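PDB 6ERC: peroxinectin A from Dictyostelium discoideum, which is a secreted heme peroxidase that uses hydrogen peroxide to oxidise phenolic donors, iodide and thiocyanate. Local coordinates for residues 110-122 with 376-390. Numbering follows the deposited sequence.
With HEM (protoporphyrin IX containing Fe), chain F; BMA (beta-D-mannopyranose), chain H; NAG (2-acetamido-2-deoxy-beta-D-glucopyranose), chain D.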
loop_
_atom_site.group_PDB
_atom_site.type_symbol
_atom_site.label_atom_id
_atom_site.label_comp_id
_atom_site.label_asym_id
_atom_site.label_seq_id
_atom_site.Cartn_x
_atom_site.Cartn_y
_atom_site.Cartn_z
ATOM N N GLY A 110 15.950 23.153 -19.925
ATOM C CA GLY A 110 15.241 23.408 -18.685
ATOM C C GLY A 110 13.729 23.364 -18.768
ATOM O O GLY A 110 13.051 23.989 -17.949
ATOM N N ASN A 111 13.179 22.634 -19.739
ATOM C CA ASN A 111 11.735 22.471 -19.860
ATOM C C ASN A 111 11.287 21.023 -19.691
ATOM O O ASN A 111 10.119 20.714 -19.956
ATOM C CB ASN A 111 11.250 23.013 -21.208
ATOM C CG ASN A 111 11.735 22.183 -22.387
ATOM O OD1 ASN A 111 12.364 21.137 -22.217
ATOM N ND2 ASN A 111 11.433 22.646 -23.595
ATOM N N LYS A 112 12.173 20.129 -19.259
ATOM C CA LYS A 112 11.835 18.718 -19.134
ATOM C C LYS A 112 10.997 18.468 -17.885
ATOM O O LYS A 112 11.208 19.092 -16.840
ATOM C CB LYS A 112 13.106 17.871 -19.086
ATOM C CG LYS A 112 13.860 17.808 -20.405
ATOM C CD LYS A 112 13.134 16.936 -21.414
ATOM C CE LYS A 112 13.947 16.751 -22.683
ATOM N NZ LYS A 112 13.252 15.856 -23.651
ATOM N N THR A 113 10.044 17.542 -17.996
ATOM C CA THR A 113 9.127 17.245 -16.906
ATOM C C THR A 113 8.853 15.748 -16.844
ATOM O O THR A 113 9.169 14.991 -17.764
ATOM C CB THR A 113 7.799 17.998 -17.061
ATOM O OG1 THR A 113 7.187 17.639 -18.306
ATOM C CG2 THR A 113 8.023 19.494 -17.028
ATOM N N MET A 114 8.257 15.334 -15.731
ATOM C CA MET A 114 7.735 13.988 -15.560
ATOM C C MET A 114 6.232 14.071 -15.340
ATOM O O MET A 114 5.749 14.949 -14.619
ATOM C CB MET A 114 8.401 13.278 -14.382
ATOM C CG MET A 114 9.870 12.979 -14.601
ATOM S SD MET A 114 10.637 12.199 -13.172
ATOM C CE MET A 114 10.695 13.575 -12.029
ATOM N N ASN A 115 5.496 13.162 -15.971
ATOM C CA ASN A 115 4.042 13.181 -15.879
ATOM C C ASN A 115 3.590 13.132 -14.425
ATOM O O ASN A 115 4.109 12.349 -13.625
ATOM C CB ASN A 115 3.451 11.997 -16.647
ATOM C CG ASN A 115 3.721 12.075 -18.133
ATOM O OD1 ASN A 115 4.849 11.869 -18.584
ATOM N ND2 ASN A 115 2.681 12.368 -18.906
ATOM N N TYR A 116 2.621 13.981 -14.083
ATOM C CA TYR A 116 1.920 13.866 -12.812
ATOM C C TYR A 116 0.526 14.450 -12.965
ATOM O O TYR A 116 0.362 15.541 -13.520
ATOM C CB TYR A 116 2.660 14.579 -11.680
ATOM C CG TYR A 116 1.919 14.530 -10.361
ATOM C CD1 TYR A 116 0.943 15.470 -10.053
ATOM C CD2 TYR A 116 2.191 13.540 -9.425
ATOM C CE1 TYR A 116 0.264 15.426 -8.856
ATOM C CE2 TYR A 116 1.516 13.491 -8.222
ATOM C CZ TYR A 116 0.555 14.435 -7.944
ATOM O OH TYR A 116 -0.120 14.391 -6.747
ATOM N N PHE A 117 -0.465 13.726 -12.457
ATOM C CA PHE A 117 -1.856 14.149 -12.495
ATOM C C PHE A 117 -2.391 14.203 -11.075
ATOM O O PHE A 117 -2.180 13.273 -10.292
ATOM C CB PHE A 117 -2.687 13.202 -13.354
ATOM C CG PHE A 117 -2.363 13.278 -14.813
ATOM C CD1 PHE A 117 -1.316 12.545 -15.342
ATOM C CD2 PHE A 117 -3.099 14.091 -15.655
ATOM C CE1 PHE A 117 -1.012 12.619 -16.689
ATOM C CE2 PHE A 117 -2.802 14.169 -17.002
ATOM C CZ PHE A 117 -1.757 13.433 -17.521
ATOM N N ARG A 118 -3.074 15.293 -10.746
ATOM C CA ARG A 118 -3.512 15.510 -9.378
ATOM C C ARG A 118 -4.645 14.558 -9.016
ATOM O O ARG A 118 -5.427 14.127 -9.869
ATOM C CB ARG A 118 -3.951 16.962 -9.183
ATOM C CG ARG A 118 -2.830 17.971 -9.417
ATOM C CD ARG A 118 -3.221 19.373 -8.973
ATOM N NE ARG A 118 -3.365 19.473 -7.523
ATOM C CZ ARG A 118 -3.563 20.611 -6.864
ATOM N NH1 ARG A 118 -3.637 21.760 -7.518
ATOM N NH2 ARG A 118 -3.685 20.601 -5.545
ATOM N N THR A 119 -4.720 14.228 -7.731
ATOM C CA THR A 119 -5.702 13.269 -7.250
ATOM C C THR A 119 -7.119 13.798 -7.416
ATOM O O THR A 119 -7.379 14.991 -7.244
ATOM C CB THR A 119 -5.439 12.945 -5.782
ATOM O OG1 THR A 119 -4.076 12.534 -5.634
ATOM C CG2 THR A 119 -6.361 11.827 -5.304
ATOM N N ARG A 120 -8.036 12.894 -7.748
ATOM C CA ARG A 120 -9.442 13.254 -7.826
ATOM C C ARG A 120 -9.891 13.890 -6.524
ATOM O O ARG A 120 -9.603 13.398 -5.428
ATOM C CB ARG A 120 -10.294 12.020 -8.126
ATOM C CG ARG A 120 -11.800 12.271 -8.225
ATOM C CD ARG A 120 -12.550 10.962 -8.348
ATOM N NE ARG A 120 -13.981 11.099 -8.089
ATOM C CZ ARG A 120 -14.844 10.087 -8.127
ATOM N NH1 ARG A 120 -14.427 8.859 -8.419
ATOM N NH2 ARG A 120 -16.129 10.299 -7.874
ATOM N N ALA A 121 -10.605 14.996 -6.669
ATOM C CA ALA A 121 -11.112 15.741 -5.530
ATOM C C ALA A 121 -12.557 16.133 -5.797
ATOM O O ALA A 121 -13.037 16.111 -6.934
ATOM C CB ALA A 121 -10.262 16.992 -5.230
ATOM N N THR A 122 -13.244 16.483 -4.718
ATOM C CA THR A 122 -14.641 16.872 -4.765
ATOM C C THR A 122 -14.863 17.998 -3.767
ATOM O O THR A 122 -14.166 18.104 -2.752
ATOM C CB THR A 122 -15.570 15.678 -4.447
ATOM O OG1 THR A 122 -16.887 15.964 -4.925
ATOM C CG2 THR A 122 -15.625 15.405 -2.920
ATOM N N GLY A 376 10.498 8.571 -17.899
ATOM C CA GLY A 376 10.823 7.914 -16.653
ATOM C C GLY A 376 9.946 8.412 -15.528
ATOM O O GLY A 376 9.081 9.267 -15.704
ATOM N N LEU A 377 10.187 7.855 -14.341
ATOM C CA LEU A 377 9.405 8.217 -13.168
ATOM C C LEU A 377 10.290 8.190 -11.930
ATOM O O LEU A 377 11.277 7.452 -11.863
ATOM C CB LEU A 377 8.204 7.280 -12.990
ATOM C CG LEU A 377 8.517 5.794 -12.796
ATOM C CD1 LEU A 377 8.556 5.418 -11.313
ATOM C CD2 LEU A 377 7.501 4.953 -13.550
ATOM N N ASP A 378 9.919 9.013 -10.950
ATOM C CA ASP A 378 10.628 9.121 -9.680
ATOM C C ASP A 378 9.591 8.985 -8.576
ATOM O O ASP A 378 8.757 9.876 -8.390
ATOM C CB ASP A 378 11.380 10.451 -9.580
ATOM C CG ASP A 378 12.128 10.614 -8.266
ATOM O OD1 ASP A 378 11.956 9.779 -7.355
ATOM O OD2 ASP A 378 12.898 11.591 -8.147
ATOM N N LEU A 379 9.635 7.868 -7.851
ATOM C CA LEU A 379 8.624 7.621 -6.831
ATOM C C LEU A 379 8.777 8.569 -5.648
ATOM O O LEU A 379 7.777 8.978 -5.050
ATOM C CB LEU A 379 8.696 6.166 -6.372
ATOM C CG LEU A 379 7.598 5.687 -5.424
ATOM C CD1 LEU A 379 6.206 6.040 -5.936
ATOM C CD2 LEU A 379 7.715 4.186 -5.238
ATOM N N ALA A 380 10.011 8.929 -5.295
ATOM C CA ALA A 380 10.215 9.940 -4.265
ATOM C C ALA A 380 9.564 11.260 -4.666
ATOM O O ALA A 380 8.860 11.886 -3.868
ATOM C CB ALA A 380 11.708 10.130 -4.008
ATOM N N SER A 381 9.785 11.692 -5.911
ATOM C CA SER A 381 9.174 12.930 -6.384
ATOM C C SER A 381 7.655 12.825 -6.404
ATOM O O SER A 381 6.955 13.759 -5.994
ATOM C CB SER A 381 9.700 13.279 -7.776
ATOM O OG SER A 381 11.105 13.443 -7.764
ATOM N N ARG A 382 7.125 11.697 -6.883
ATOM C CA ARG A 382 5.676 11.520 -6.916
ATOM C C ARG A 382 5.074 11.655 -5.525
ATOM O O ARG A 382 3.988 12.222 -5.362
ATOM C CB ARG A 382 5.324 10.164 -7.527
ATOM C CG ARG A 382 5.573 10.082 -9.029
ATOM C CD ARG A 382 4.918 8.854 -9.656
ATOM N NE ARG A 382 3.467 8.997 -9.782
ATOM C CZ ARG A 382 2.859 9.675 -10.754
ATOM N NH1 ARG A 382 3.572 10.286 -11.694
ATOM N NH2 ARG A 382 1.532 9.750 -10.787
ATOM N N ASN A 383 5.769 11.152 -4.505
ATOM C CA ASN A 383 5.265 11.272 -3.142
ATOM C C ASN A 383 5.246 12.728 -2.694
ATOM O O ASN A 383 4.241 13.208 -2.158
ATOM C CB ASN A 383 6.110 10.423 -2.195
ATOM C CG ASN A 383 6.028 8.941 -2.514
ATOM O OD1 ASN A 383 4.992 8.445 -2.953
ATOM N ND2 ASN A 383 7.124 8.228 -2.297
ATOM N N LEU A 384 6.350 13.449 -2.908
ATOM C CA LEU A 384 6.393 14.866 -2.557
ATOM C C LEU A 384 5.284 15.635 -3.260
ATOM O O LEU A 384 4.581 16.441 -2.640
ATOM C CB LEU A 384 7.759 15.452 -2.908
ATOM C CG LEU A 384 8.845 15.393 -1.830
ATOM C CD1 LEU A 384 8.477 16.252 -0.626
ATOM C CD2 LEU A 384 9.118 13.965 -1.400
ATOM N N GLN A 385 5.108 15.397 -4.560
ATOM C CA GLN A 385 4.007 16.023 -5.283
ATOM C C GLN A 385 2.670 15.713 -4.623
ATOM O O GLN A 385 1.856 16.614 -4.390
ATOM C CB GLN A 385 4.000 15.549 -6.734
ATOM C CG GLN A 385 5.157 16.062 -7.546
ATOM C CD GLN A 385 4.981 17.506 -7.967
ATOM O OE1 GLN A 385 5.750 18.377 -7.566
ATOM N NE2 GLN A 385 3.966 17.766 -8.782
ATOM N N ARG A 386 2.428 14.432 -4.318
ATOM C CA ARG A 386 1.138 14.026 -3.770
ATOM C C ARG A 386 0.868 14.709 -2.436
ATOM O O ARG A 386 -0.256 15.151 -2.174
ATOM C CB ARG A 386 1.094 12.502 -3.620
ATOM C CG ARG A 386 -0.299 11.920 -3.401
ATOM C CD ARG A 386 -1.158 12.001 -4.653
ATOM N NE ARG A 386 -0.532 11.357 -5.804
ATOM C CZ ARG A 386 -1.031 11.380 -7.037
ATOM N NH1 ARG A 386 -2.169 12.015 -7.288
ATOM N NH2 ARG A 386 -0.391 10.770 -8.024
ATOM N N ASN A 387 1.885 14.802 -1.576
ATOM C CA ASN A 387 1.721 15.523 -0.318
ATOM C C ASN A 387 1.402 16.991 -0.569
ATOM O O ASN A 387 0.521 17.565 0.082
ATOM C CB ASN A 387 2.982 15.387 0.536
ATOM C CG ASN A 387 3.168 13.987 1.087
ATOM O OD1 ASN A 387 2.681 13.665 2.170
ATOM N ND2 ASN A 387 3.884 13.151 0.347
ATOM N N ARG A 388 2.111 17.615 -1.512
ATOM C CA ARG A 388 1.842 19.008 -1.849
ATOM C C ARG A 388 0.541 19.149 -2.624
ATOM O O ARG A 388 -0.125 20.189 -2.536
ATOM C CB ARG A 388 3.015 19.579 -2.645
ATOM C CG ARG A 388 4.310 19.620 -1.853
ATOM C CD ARG A 388 5.509 19.907 -2.732
ATOM N NE ARG A 388 6.742 19.962 -1.954
ATOM C CZ ARG A 388 7.923 20.327 -2.444
ATOM N NH1 ARG A 388 8.037 20.675 -3.720
ATOM N NH2 ARG A 388 8.990 20.349 -1.657
ATOM N N ASP A 389 0.166 18.118 -3.385
ATOM C CA ASP A 389 -1.139 18.098 -4.040
ATOM C C ASP A 389 -2.262 18.071 -3.010
ATOM O O ASP A 389 -3.247 18.808 -3.127
ATOM C CB ASP A 389 -1.219 16.888 -4.974
ATOM C CG ASP A 389 -2.573 16.749 -5.650
ATOM O OD1 ASP A 389 -3.455 17.606 -5.435
ATOM O OD2 ASP A 389 -2.752 15.772 -6.406
ATOM N N HIS A 390 -2.126 17.227 -1.987
ATOM C CA HIS A 390 -3.159 17.086 -0.968
ATOM C C HIS A 390 -3.107 18.177 0.089
ATOM O O HIS A 390 -4.031 18.266 0.905
ATOM C CB HIS A 390 -3.041 15.724 -0.274
ATOM C CG HIS A 390 -3.317 14.556 -1.170
ATOM N ND1 HIS A 390 -3.606 13.299 -0.685
ATOM C CD2 HIS A 390 -3.339 14.453 -2.520
ATOM C CE1 HIS A 390 -3.801 12.473 -1.697
ATOM N NE2 HIS A 390 -3.643 13.147 -2.822
HETATM C CHA HEM F . 1.458 4.533 -3.580
HETATM C CHB HEM F . 4.667 1.992 -6.152
HETATM C CHC HEM F . 5.839 -0.530 -2.160
HETATM C CHD HEM F . 2.796 2.189 0.449
HETATM C C1A HEM F . 2.269 4.105 -4.601
HETATM C C2A HEM F . 2.362 4.700 -5.911
HETATM C C3A HEM F . 3.249 4.006 -6.629
HETATM C C4A HEM F . 3.744 2.938 -5.789
HETATM C CMA HEM F . 3.677 4.268 -8.089
HETATM C CAA HEM F . 1.566 5.937 -6.359
HETATM C CBA HEM F . 2.572 7.065 -6.542
HETATM C CGA HEM F . 1.880 8.396 -6.418
HETATM O O1A HEM F . 1.349 8.705 -5.319
HETATM O O2A HEM F . 1.868 9.159 -7.416
HETATM C C1B HEM F . 5.240 1.082 -5.295
HETATM C C2B HEM F . 6.210 0.086 -5.677
HETATM C C3B HEM F . 6.535 -0.618 -4.580
HETATM C C4B HEM F . 5.778 -0.082 -3.466
HETATM C CMB HEM F . 6.716 -0.068 -7.126
HETATM C CAB HEM F . 7.528 -1.793 -4.421
HETATM C CBB HEM F . 8.296 -2.244 -5.419
HETATM C C1C HEM F . 5.129 -0.015 -1.097
HETATM C C2C HEM F . 5.194 -0.463 0.283
HETATM C C3C HEM F . 4.343 0.296 1.006
HETATM C C4C HEM F . 3.726 1.236 0.096
HETATM C CMC HEM F . 6.125 -1.614 0.722
HETATM C CAC HEM F . 3.967 0.312 2.512
HETATM C CBC HEM F . 4.450 -0.507 3.448
HETATM C C1D HEM F . 2.140 3.026 -0.420
HETATM C C2D HEM F . 1.053 3.916 -0.081
HETATM C C3D HEM F . 0.699 4.565 -1.194
HETATM C C4D HEM F . 1.529 4.099 -2.277
HETATM C CMD HEM F . 0.460 4.082 1.332
HETATM C CAD HEM F . -0.422 5.605 -1.363
HETATM C CBD HEM F . -1.712 4.798 -1.463
HETATM C CGD HEM F . -2.703 5.463 -2.387
HETATM O O1D HEM F . -2.611 5.237 -3.621
HETATM O O2D HEM F . -3.591 6.213 -1.907
HETATM N NA HEM F . 3.127 3.028 -4.560
HETATM N NB HEM F . 4.997 0.954 -3.942
HETATM N NC HEM F . 4.222 1.021 -1.172
HETATM N ND HEM F . 2.402 3.163 -1.768
HETATM FE FE HEM F . 3.643 2.035 -2.850
HETATM C C1 BMA H . -17.378 15.646 -6.385
HETATM C C2 BMA H . -17.248 14.870 -7.738
HETATM C C3 BMA H . -17.907 13.476 -7.593
HETATM C C4 BMA H . -19.203 13.553 -6.734
HETATM C C5 BMA H . -19.679 15.015 -6.684
HETATM C C6 BMA H . -21.018 15.206 -5.991
HETATM O O2 BMA H . -15.886 14.645 -8.075
HETATM O O3 BMA H . -17.003 12.536 -7.048
HETATM O O4 BMA H . -20.225 12.758 -7.314
HETATM O O5 BMA H . -18.712 15.771 -5.944
HETATM O O6 BMA H . -21.846 16.096 -6.768
HETATM C C1 NAG D . 10.627 23.721 -24.144
HETATM C C2 NAG D . 11.755 24.633 -24.636
HETATM C C3 NAG D . 11.793 24.651 -26.158
HETATM C C4 NAG D . 11.484 23.263 -26.697
HETATM C C5 NAG D . 10.040 22.904 -26.371
HETATM C C6 NAG D . 9.836 21.426 -26.128
HETATM C C7 NAG D . 12.577 26.741 -23.632
HETATM C C8 NAG D . 13.949 26.135 -23.633
HETATM N N2 NAG D . 11.585 25.982 -24.115
HETATM O O3 NAG D . 13.079 25.079 -26.593
HETATM O O4 NAG D . 11.669 23.227 -28.108
HETATM O O5 NAG D . 9.620 23.583 -25.176
HETATM O O6 NAG D . 9.691 20.716 -27.350
HETATM O O7 NAG D . 12.372 27.875 -23.209
#
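Strand 117-119 crosses helix 379-390 at -52°, their axes 8.4 Å apart at closest, and R118 lies beside D389 where this sheet strand of the animal heme peroxidase fold meets the helix. The pairing illustrates how one carboxylate can bind a strand to a helix. The chi1 of D389 (177°) sets CG opposite the backbone N and places the carboxylate against Y116, R118 and T119; its OD2 takes T119 N on the syn lone pair at 2.8 Å and the Y116 hydroxyl on the anti one. R118 grips D389 side-on in a salt bridge, R118 NE meeting D389 OD1 at 2.8 Å from above the carboxylate plane while NH2 bonds both OD1 and the backbone O of D389. R118 also donates to the carbonyls of F35 and N36, and a leucine in its place would probably leave the D389 carboxylate without its salt-bridge mate and take one donor from each carbonyl. Q385 CB packs over one face of the Y116 ring, 3.8 Å from its centroid. R386 and R382 bind a heme propionate, R386 NH2 lying 2.8 Å from HEM O2A. T119 OG1 receives R386 NH1 at 2.6 Å while also hydrogen-bonding H390 NE2, 2.9 Å away, and H390 ND1 is hydrogen-bonded to N294 OD1.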